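Local atomic coordinates of Nrps/pks (Streptomyces albus, PDB entry 4OPE), a protein that probably catalyses decarboxylative carbon-carbon bond formation as the ketosynthase domain of an "AT-less" polyketide synthase in oxazolomycin assembly. Residues G60-W69 / Y212-T223; Y237-V246 / G350-L361. All blocks are in the same frame, centred on the assembly; numbering follows the deposited sequence.

Contact 1. Residues G60-W69 / Y212-T223; sequences GKAYAKWGGW and YLQLAKGGFLST
The first torsion of Y63 (chi1 55°) puts its ring between its own backbone N and carbonyl carbon and carries the hydroxyl to L221. There Y63 OH donates to L221 O at 2.8 Å. It lies in the carbonyl plane, on a lone pair (C=O...donor angle 125°). The ring edge also meets A216, with Y63 CE2 3.5 Å from A216 O. Methyl CG2 of T223 lies obliquely to the ring, 4.0 Å from Y63 CE1. Y212 CB points toward the other segment, and its OH donates to W66 O. That bond is modelled very short, so its length is doubtful. W69 CH2 lies 4.0 Å from Y212 CE1. A62 CB packs 4.0 Å from A216 CB. L213 CD2 lies 3.5 Å from A62 N, and L213 also touches A140 of the second subunit. The helix ends in a Schellman motif with G219 as C-prime residue. One water donates to both K61 O and L213 O. Y63 and the water, and apparently Y212, thus supply hydrogens to backbone carbonyls, so these polar links depend on no charged pair between the segments.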
loop_
_atom_site.group_PDB
_atom_site.type_symbol
_atom_site.label_atom_id
_atom_site.label_comp_id
_atom_site.label_asym_id
_atom_site.label_seq_id
_atom_site.Cartn_x
_atom_site.Cartn_y
_atom_site.Cartn_z
ATOM N N GLY A 60 21.151 9.528 -21.678
ATOM C CA GLY A 60 19.772 9.482 -22.171
ATOM C C GLY A 60 19.463 8.221 -22.954
ATOM O O GLY A 60 18.583 8.200 -23.849
ATOM N N LYS A 61 20.179 7.161 -22.574
ATOM C CA LYS A 61 20.174 5.893 -23.285
ATOM C C LYS A 61 20.164 4.670 -22.342
ATOM O O LYS A 61 20.608 4.728 -21.188
ATOM C CB LYS A 61 21.404 5.831 -24.199
ATOM C CG LYS A 61 21.337 6.757 -25.382
ATOM C CD LYS A 61 20.026 6.529 -26.099
ATOM C CE LYS A 61 20.076 6.993 -27.533
ATOM N NZ LYS A 61 18.748 7.557 -27.851
ATOM N N ALA A 62 19.669 3.557 -22.863
ATOM C CA ALA A 62 19.734 2.315 -22.144
ATOM C C ALA A 62 20.819 1.445 -22.731
ATOM O O ALA A 62 20.901 1.296 -23.919
ATOM C CB ALA A 62 18.382 1.612 -22.185
ATOM N N TYR A 63 21.664 0.875 -21.894
ATOM C CA TYR A 63 22.781 0.049 -22.403
ATOM C C TYR A 63 22.435 -1.476 -22.388
ATOM O O TYR A 63 23.298 -2.335 -22.584
ATOM C CB TYR A 63 24.050 0.354 -21.594
ATOM C CG TYR A 63 23.863 0.187 -20.105
ATOM C CD1 TYR A 63 23.963 -1.046 -19.522
ATOM C CD2 TYR A 63 23.596 1.265 -19.287
ATOM C CE1 TYR A 63 23.789 -1.213 -18.152
ATOM C CE2 TYR A 63 23.420 1.120 -17.919
ATOM C CZ TYR A 63 23.508 -0.128 -17.346
ATOM O OH TYR A 63 23.327 -0.315 -15.966
ATOM N N ALA A 64 21.167 -1.804 -22.127
ATOM C CA ALA A 64 20.711 -3.175 -22.185
ATOM C C ALA A 64 19.338 -3.215 -22.827
ATOM O O ALA A 64 18.619 -2.200 -22.882
ATOM C CB ALA A 64 20.685 -3.798 -20.791
ATOM N N LYS A 65 18.986 -4.418 -23.276
ATOM C CA LYS A 65 17.869 -4.639 -24.168
ATOM C C LYS A 65 17.099 -5.934 -23.861
ATOM O O LYS A 65 16.448 -6.496 -24.745
ATOM C CB LYS A 65 18.412 -4.689 -25.583
ATOM C CG LYS A 65 19.602 -5.617 -25.725
ATOM C CD LYS A 65 20.016 -5.764 -27.174
ATOM C CE LYS A 65 21.168 -6.733 -27.311
ATOM N NZ LYS A 65 21.367 -7.157 -28.721
ATOM N N TRP A 66 17.140 -6.379 -22.609
ATOM C CA TRP A 66 16.587 -7.664 -22.240
ATOM C C TRP A 66 15.534 -7.503 -21.173
ATOM O O TRP A 66 15.504 -6.489 -20.457
ATOM C CB TRP A 66 17.682 -8.568 -21.706
ATOM C CG TRP A 66 18.797 -8.839 -22.698
ATOM C CD1 TRP A 66 18.786 -9.746 -23.735
ATOM C CD2 TRP A 66 20.079 -8.220 -22.732
ATOM N NE1 TRP A 66 19.971 -9.703 -24.414
ATOM C CE2 TRP A 66 20.789 -8.787 -23.817
ATOM C CE3 TRP A 66 20.688 -7.233 -21.966
ATOM C CZ2 TRP A 66 22.083 -8.416 -24.140
ATOM C CZ3 TRP A 66 21.979 -6.844 -22.295
ATOM C CH2 TRP A 66 22.665 -7.444 -23.378
ATOM N N GLY A 67 14.677 -8.523 -21.070
ATOM C CA GLY A 67 13.776 -8.642 -19.942
ATOM C C GLY A 67 13.110 -9.991 -19.828
ATOM O O GLY A 67 13.251 -10.850 -20.718
ATOM N N GLY A 68 12.384 -10.180 -18.720
ATOM C CA GLY A 68 11.423 -11.290 -18.595
ATOM C C GLY A 68 10.060 -10.838 -19.029
ATOM O O GLY A 68 9.451 -10.032 -18.353
ATOM N N TRP A 69 9.577 -11.325 -20.165
ATOM C CA TRP A 69 8.356 -10.787 -20.771
ATOM C C TRP A 69 7.229 -11.743 -20.612
ATOM O O TRP A 69 7.430 -12.928 -20.787
ATOM C CB TRP A 69 8.564 -10.528 -22.253
ATOM C CG TRP A 69 9.737 -9.676 -22.452
ATOM C CD1 TRP A 69 10.976 -10.077 -22.802
ATOM C CD2 TRP A 69 9.823 -8.280 -22.211
ATOM N NE1 TRP A 69 11.816 -9.016 -22.841
ATOM C CE2 TRP A 69 11.126 -7.894 -22.482
ATOM C CE3 TRP A 69 8.903 -7.306 -21.829
ATOM C CZ2 TRP A 69 11.551 -6.590 -22.348
ATOM C CZ3 TRP A 69 9.319 -6.009 -21.729
ATOM C CH2 TRP A 69 10.628 -5.667 -21.963
ATOM N N TYR A 212 13.229 1.596 -18.710
ATOM C CA TYR A 212 14.548 1.132 -19.105
ATOM C C TYR A 212 15.511 2.299 -19.116
ATOM O O TYR A 212 16.660 2.104 -18.791
ATOM C CB TYR A 212 14.496 0.374 -20.440
ATOM C CG TYR A 212 14.190 -1.115 -20.276
ATOM C CD1 TYR A 212 12.909 -1.590 -19.910
ATOM C CD2 TYR A 212 15.175 -2.038 -20.447
ATOM C CE1 TYR A 212 12.664 -2.957 -19.751
ATOM C CE2 TYR A 212 14.947 -3.393 -20.282
ATOM C CZ TYR A 212 13.703 -3.865 -19.943
ATOM O OH TYR A 212 13.572 -5.240 -19.823
ATOM N N LEU A 213 15.051 3.517 -19.421
ATOM C CA LEU A 213 15.929 4.694 -19.287
ATOM C C LEU A 213 16.224 5.081 -17.849
ATOM O O LEU A 213 17.364 5.295 -17.476
ATOM C CB LEU A 213 15.390 5.902 -20.049
ATOM C CG LEU A 213 15.405 5.648 -21.552
ATOM C CD1 LEU A 213 14.718 6.796 -22.207
ATOM C CD2 LEU A 213 16.798 5.508 -22.130
ATOM N N GLN A 214 15.191 5.171 -17.045
ATOM C CA GLN A 214 15.348 5.392 -15.609
ATOM C C GLN A 214 16.346 4.376 -15.009
ATOM O O GLN A 214 17.261 4.733 -14.281
ATOM C CB GLN A 214 13.981 5.233 -14.963
ATOM C CG GLN A 214 13.561 6.270 -13.974
ATOM C CD GLN A 214 12.064 6.204 -13.668
ATOM O OE1 GLN A 214 11.357 5.203 -13.968
ATOM N NE2 GLN A 214 11.557 7.284 -13.062
ATOM N N LEU A 215 16.191 3.096 -15.322
ATOM C CA LEU A 215 17.063 2.124 -14.710
ATOM C C LEU A 215 18.496 2.231 -15.314
ATOM O O LEU A 215 19.482 2.026 -14.603
ATOM C CB LEU A 215 16.493 0.690 -14.810
ATOM C CG LEU A 215 15.240 0.318 -13.986
ATOM C CD1 LEU A 215 14.810 -1.116 -14.281
ATOM C CD2 LEU A 215 15.374 0.505 -12.482
ATOM N N ALA A 216 18.616 2.536 -16.602
ATOM C CA ALA A 216 19.960 2.631 -17.192
ATOM C C ALA A 216 20.704 3.800 -16.590
ATOM O O ALA A 216 21.829 3.670 -16.179
ATOM C CB ALA A 216 19.907 2.769 -18.703
ATOM N N LYS A 217 20.025 4.921 -16.459
ATOM C CA LYS A 217 20.609 6.081 -15.822
ATOM C C LYS A 217 21.207 5.788 -14.444
ATOM O O LYS A 217 22.275 6.287 -14.123
ATOM C CB LYS A 217 19.583 7.216 -15.743
ATOM C CG LYS A 217 20.199 8.559 -15.424
ATOM C CD LYS A 217 19.313 9.409 -14.522
ATOM C CE LYS A 217 20.102 10.521 -13.823
ATOM N NZ LYS A 217 20.876 11.315 -14.835
ATOM N N GLY A 218 20.529 4.986 -13.634
ATOM C CA GLY A 218 21.026 4.643 -12.295
ATOM C C GLY A 218 21.978 3.453 -12.258
ATOM O O GLY A 218 22.349 2.994 -11.168
ATOM N N GLY A 219 22.398 2.959 -13.434
ATOM C CA GLY A 219 23.249 1.780 -13.503
ATOM C C GLY A 219 22.642 0.479 -12.946
ATOM O O GLY A 219 23.363 -0.456 -12.627
ATOM N N PHE A 220 21.321 0.384 -12.862
ATOM C CA PHE A 220 20.741 -0.781 -12.276
ATOM C C PHE A 220 20.748 -1.973 -13.198
ATOM O O PHE A 220 20.709 -3.103 -12.725
ATOM C CB PHE A 220 19.340 -0.464 -11.783
ATOM C CG PHE A 220 19.333 0.470 -10.621
ATOM C CD1 PHE A 220 19.853 0.053 -9.394
ATOM C CD2 PHE A 220 18.847 1.789 -10.744
ATOM C CE1 PHE A 220 19.884 0.920 -8.309
ATOM C CE2 PHE A 220 18.866 2.656 -9.660
ATOM C CZ PHE A 220 19.389 2.224 -8.446
ATOM N N LEU A 221 20.796 -1.759 -14.495
ATOM C CA LEU A 221 20.668 -2.869 -15.419
ATOM C C LEU A 221 21.988 -3.656 -15.546
ATOM O O LEU A 221 23.048 -3.075 -15.686
ATOM C CB LEU A 221 20.237 -2.365 -16.778
ATOM C CG LEU A 221 18.921 -1.583 -16.786
ATOM C CD1 LEU A 221 18.636 -1.121 -18.198
ATOM C CD2 LEU A 221 17.741 -2.401 -16.240
ATOM N N SER A 222 21.940 -4.972 -15.490
ATOM C CA SER A 222 23.138 -5.716 -15.753
ATOM C C SER A 222 23.443 -5.572 -17.249
ATOM O O SER A 222 22.531 -5.318 -18.011
ATOM C CB SER A 222 22.962 -7.184 -15.388
ATOM O OG SER A 222 21.876 -7.790 -16.064
ATOM N N THR A 223 24.696 -5.764 -17.656
ATOM C CA THR A 223 25.115 -5.547 -19.036
ATOM C C THR A 223 24.846 -6.748 -19.962
ATOM O O THR A 223 24.689 -6.568 -21.184
ATOM C CB THR A 223 26.601 -5.135 -19.118
ATOM O OG1 THR A 223 27.388 -6.029 -18.345
ATOM C CG2 THR A 223 26.802 -3.758 -18.532
HETATM O O HOH W 1 19.092 6.798 -19.414
#

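Contact 2. Residues Y237-V246 / G350-L361; sequences YVPAEGSGAV and GHAESAAGMAAL
H351 points the edge of its imidazole at the face of Y237, an edge-to-face pair with ring planes at 59° and centroids 4.7 Å apart. H351 CD2 sits over the centre of the phenol ring, 3.6 Å from Y237 CD2. The histidine ring reaches there with CG anti to its own N (chi1 -175°). E353 comes to the edge of the same phenol ring, its carboxylate plane nearly at a right angle to it, with OE1 4.0 Å from Y237 CE2. Its OE2 is held by K211 (salt bridge) and N204. Both the N and the O of H351 are bonded to the facing backbone, a single bridge with P239: H351 N donates to V238 O at 2.8 Å, and A240 N to H351 O at 2.9 Å. H351 also touches C176; its sequence context matches the second histidine of the ketosynthase Cys-His-His triad, consistent with an active-site role. Beyond it, helix 356-361 crosses strand 242-246 at 62°, consistent with the buried helical layer between the sheets of the thiolase fold. G244 presents bare backbone to the helix, and G242 to A355 in the 3-10 turn before it. Bent selenomethionine M358 lays SE 4.2 Å from V246 CG1, which L361 also meets.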
loop_
_atom_site.group_PDB
_atom_site.type_symbol
_atom_site.label_atom_id
_atom_site.label_comp_id
_atom_site.label_asym_id
_atom_site.label_seq_id
_atom_site.Cartn_x
_atom_site.Cartn_y
_atom_site.Cartn_z
ATOM N N TYR A 237 20.741 -6.173 -12.560
ATOM C CA TYR A 237 19.657 -7.115 -12.789
ATOM C C TYR A 237 18.976 -6.893 -14.109
ATOM O O TYR A 237 19.354 -6.034 -14.866
ATOM C CB TYR A 237 18.662 -7.057 -11.633
ATOM C CG TYR A 237 17.954 -5.742 -11.425
ATOM C CD1 TYR A 237 18.439 -4.827 -10.537
ATOM C CD2 TYR A 237 16.759 -5.447 -12.070
ATOM C CE1 TYR A 237 17.785 -3.644 -10.283
ATOM C CE2 TYR A 237 16.097 -4.242 -11.822
ATOM C CZ TYR A 237 16.635 -3.360 -10.916
ATOM O OH TYR A 237 16.044 -2.165 -10.644
ATOM N N VAL A 238 17.992 -7.709 -14.386
ATOM C CA VAL A 238 17.158 -7.526 -15.561
ATOM C C VAL A 238 15.668 -7.502 -15.167
ATOM O O VAL A 238 15.197 -8.358 -14.440
ATOM C CB VAL A 238 17.467 -8.613 -16.602
ATOM C CG1 VAL A 238 17.291 -9.989 -16.046
ATOM C CG2 VAL A 238 16.572 -8.471 -17.801
ATOM N N PRO A 239 14.922 -6.512 -15.631
ATOM C CA PRO A 239 13.516 -6.483 -15.265
ATOM C C PRO A 239 12.739 -7.677 -15.803
ATOM O O PRO A 239 13.031 -8.219 -16.872
ATOM C CB PRO A 239 12.998 -5.184 -15.918
ATOM C CG PRO A 239 14.203 -4.381 -16.208
ATOM C CD PRO A 239 15.231 -5.425 -16.562
ATOM N N ALA A 240 11.740 -8.074 -15.063
ATOM C CA ALA A 240 10.834 -9.072 -15.547
ATOM C C ALA A 240 9.400 -8.766 -15.159
ATOM O O ALA A 240 9.156 -8.048 -14.177
ATOM C CB ALA A 240 11.229 -10.411 -15.001
ATOM N N GLU A 241 8.475 -9.320 -15.942
ATOM C CA GLU A 241 7.067 -9.097 -15.747
ATOM C C GLU A 241 6.411 -10.284 -14.998
ATOM O O GLU A 241 6.906 -11.403 -14.995
ATOM C CB GLU A 241 6.418 -8.931 -17.087
ATOM C CG GLU A 241 6.802 -7.660 -17.813
ATOM C CD GLU A 241 6.083 -7.515 -19.156
ATOM O OE1 GLU A 241 5.663 -6.402 -19.525
ATOM O OE2 GLU A 241 5.918 -8.519 -19.857
ATOM N N GLY A 242 5.327 -10.018 -14.308
ATOM C CA GLY A 242 4.637 -11.089 -13.634
ATOM C C GLY A 242 3.393 -10.667 -12.884
ATOM O O GLY A 242 3.208 -9.508 -12.543
ATOM N N SER A 243 2.565 -11.647 -12.609
ATOM C CA SER A 243 1.364 -11.475 -11.825
ATOM C C SER A 243 1.228 -12.730 -10.975
ATOM O O SER A 243 1.409 -13.859 -11.495
ATOM C CB SER A 243 0.164 -11.415 -12.755
ATOM O OG SER A 243 -0.966 -10.911 -12.094
ATOM N N GLY A 244 0.922 -12.554 -9.681
ATOM C CA GLY A 244 0.743 -13.680 -8.848
ATOM C C GLY A 244 -0.073 -13.400 -7.637
ATOM O O GLY A 244 -0.116 -12.288 -7.152
ATOM N N ALA A 245 -0.724 -14.448 -7.129
ATOM C CA ALA A 245 -1.509 -14.310 -5.926
ATOM C C ALA A 245 -1.641 -15.647 -5.220
ATOM O O ALA A 245 -1.637 -16.701 -5.856
ATOM C CB ALA A 245 -2.878 -13.771 -6.290
ATOM N N VAL A 246 -1.763 -15.577 -3.903
ATOM C CA VAL A 246 -2.037 -16.721 -3.102
ATOM C C VAL A 246 -3.304 -16.440 -2.315
ATOM O O VAL A 246 -3.712 -15.273 -2.111
ATOM C CB VAL A 246 -0.894 -16.993 -2.105
ATOM C CG1 VAL A 246 0.379 -17.381 -2.825
ATOM C CG2 VAL A 246 -0.618 -15.797 -1.218
ATOM N N GLY A 350 14.426 -13.411 -14.170
ATOM C CA GLY A 350 14.746 -12.008 -13.939
ATOM C C GLY A 350 14.109 -11.449 -12.691
ATOM O O GLY A 350 13.467 -12.151 -11.964
ATOM N N HIS A 351 14.298 -10.172 -12.460
ATOM C CA HIS A 351 13.818 -9.512 -11.297
ATOM C C HIS A 351 12.433 -8.963 -11.595
ATOM O O HIS A 351 12.313 -7.920 -12.224
ATOM C CB HIS A 351 14.758 -8.361 -11.019
ATOM C CG HIS A 351 14.484 -7.621 -9.755
ATOM N ND1 HIS A 351 13.321 -7.767 -9.046
ATOM C CD2 HIS A 351 15.235 -6.735 -9.057
ATOM C CE1 HIS A 351 13.346 -6.982 -7.980
ATOM N NE2 HIS A 351 14.495 -6.344 -7.961
ATOM N N ALA A 352 11.379 -9.644 -11.115
ATOM C CA ALA A 352 10.014 -9.254 -11.395
ATOM C C ALA A 352 9.487 -8.101 -10.539
ATOM O O ALA A 352 8.272 -7.877 -10.480
ATOM C CB ALA A 352 9.089 -10.433 -11.256
ATOM N N GLU A 353 10.371 -7.385 -9.884
ATOM C CA GLU A 353 10.042 -6.105 -9.291
ATOM C C GLU A 353 8.931 -6.271 -8.305
ATOM O O GLU A 353 9.113 -7.017 -7.379
ATOM C CB GLU A 353 9.820 -5.072 -10.391
ATOM C CG GLU A 353 11.182 -4.798 -11.004
ATOM C CD GLU A 353 11.204 -4.089 -12.342
ATOM O OE1 GLU A 353 12.248 -3.458 -12.589
ATOM O OE2 GLU A 353 10.247 -4.149 -13.124
ATOM N N SER A 354 7.772 -5.673 -8.482
ATOM C CA SER A 354 6.743 -5.836 -7.452
ATOM C C SER A 354 6.187 -7.269 -7.312
ATOM O O SER A 354 5.566 -7.618 -6.311
ATOM C CB SER A 354 5.594 -4.828 -7.637
ATOM O OG SER A 354 5.220 -4.648 -9.006
ATOM N N ALA A 355 6.401 -8.088 -8.323
ATOM C CA ALA A 355 5.952 -9.466 -8.331
ATOM C C ALA A 355 7.050 -10.446 -7.967
ATOM O O ALA A 355 6.815 -11.630 -7.936
ATOM C CB ALA A 355 5.403 -9.805 -9.717
ATOM N N ALA A 356 8.244 -9.951 -7.693
ATOM C CA ALA A 356 9.405 -10.772 -7.308
ATOM C C ALA A 356 9.130 -11.750 -6.172
ATOM O O ALA A 356 9.457 -12.930 -6.260
ATOM C CB ALA A 356 10.552 -9.878 -6.915
ATOM N N GLY A 357 8.520 -11.246 -5.120
ATOM C CA GLY A 357 8.148 -12.069 -3.980
ATOM C C GLY A 357 7.156 -13.145 -4.334
ATOM O O GLY A 357 7.299 -14.248 -3.817
HETATM N N MSE A 358 6.195 -12.855 -5.219
HETATM C CA MSE A 358 5.271 -13.871 -5.702
HETATM C C MSE A 358 5.939 -14.952 -6.527
HETATM O O MSE A 358 5.632 -16.126 -6.340
HETATM C CB MSE A 358 4.070 -13.381 -6.564
HETATM C CG MSE A 358 2.977 -12.670 -5.780
HETATM SE SE MSE A 358 2.169 -13.954 -4.557
HETATM C CE MSE A 358 2.160 -12.903 -2.904
ATOM N N ALA A 359 6.813 -14.581 -7.462
ATOM C CA ALA A 359 7.608 -15.592 -8.203
ATOM C C ALA A 359 8.361 -16.463 -7.211
ATOM O O ALA A 359 8.432 -17.691 -7.355
ATOM C CB ALA A 359 8.602 -14.931 -9.156
ATOM N N ALA A 360 8.924 -15.813 -6.194
ATOM C CA ALA A 360 9.810 -16.486 -5.268
ATOM C C ALA A 360 8.981 -17.499 -4.446
ATOM O O ALA A 360 9.337 -18.675 -4.274
ATOM C CB ALA A 360 10.485 -15.468 -4.369
ATOM N N LEU A 361 7.855 -17.006 -3.957
ATOM C CA LEU A 361 6.992 -17.751 -3.096
ATOM C C LEU A 361 6.388 -18.912 -3.847
ATOM O O LEU A 361 6.255 -20.007 -3.319
ATOM C CB LEU A 361 5.947 -16.784 -2.687
ATOM C CG LEU A 361 4.772 -17.149 -1.861
ATOM C CD1 LEU A 361 5.321 -17.794 -0.625
ATOM C CD2 LEU A 361 4.075 -15.843 -1.500
#

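Contacts 1 and 2 lie about 17 Å apart between centres and come in series along the chain: 60-69, 212-223, 237-246, then 350-361. Both belong to the ketosynthase domain. Contact 2 is the deeper, about 8 Å from the chain centre, where strand 242-250 runs in the large mixed sheet; contact 1 is about 25 Å out, beside the second subunit. They touch directly. G68 N to P239 O (2.8 Å) and G68 O to E241 N (2.7 Å) are probable hydrogen bonds, and L215 of helix 210-217 packs on Y237. The outer loop is thus joined through backbone, and helix 210-217 through side-chain packing, to the chain beside H351, a likely active-site residue.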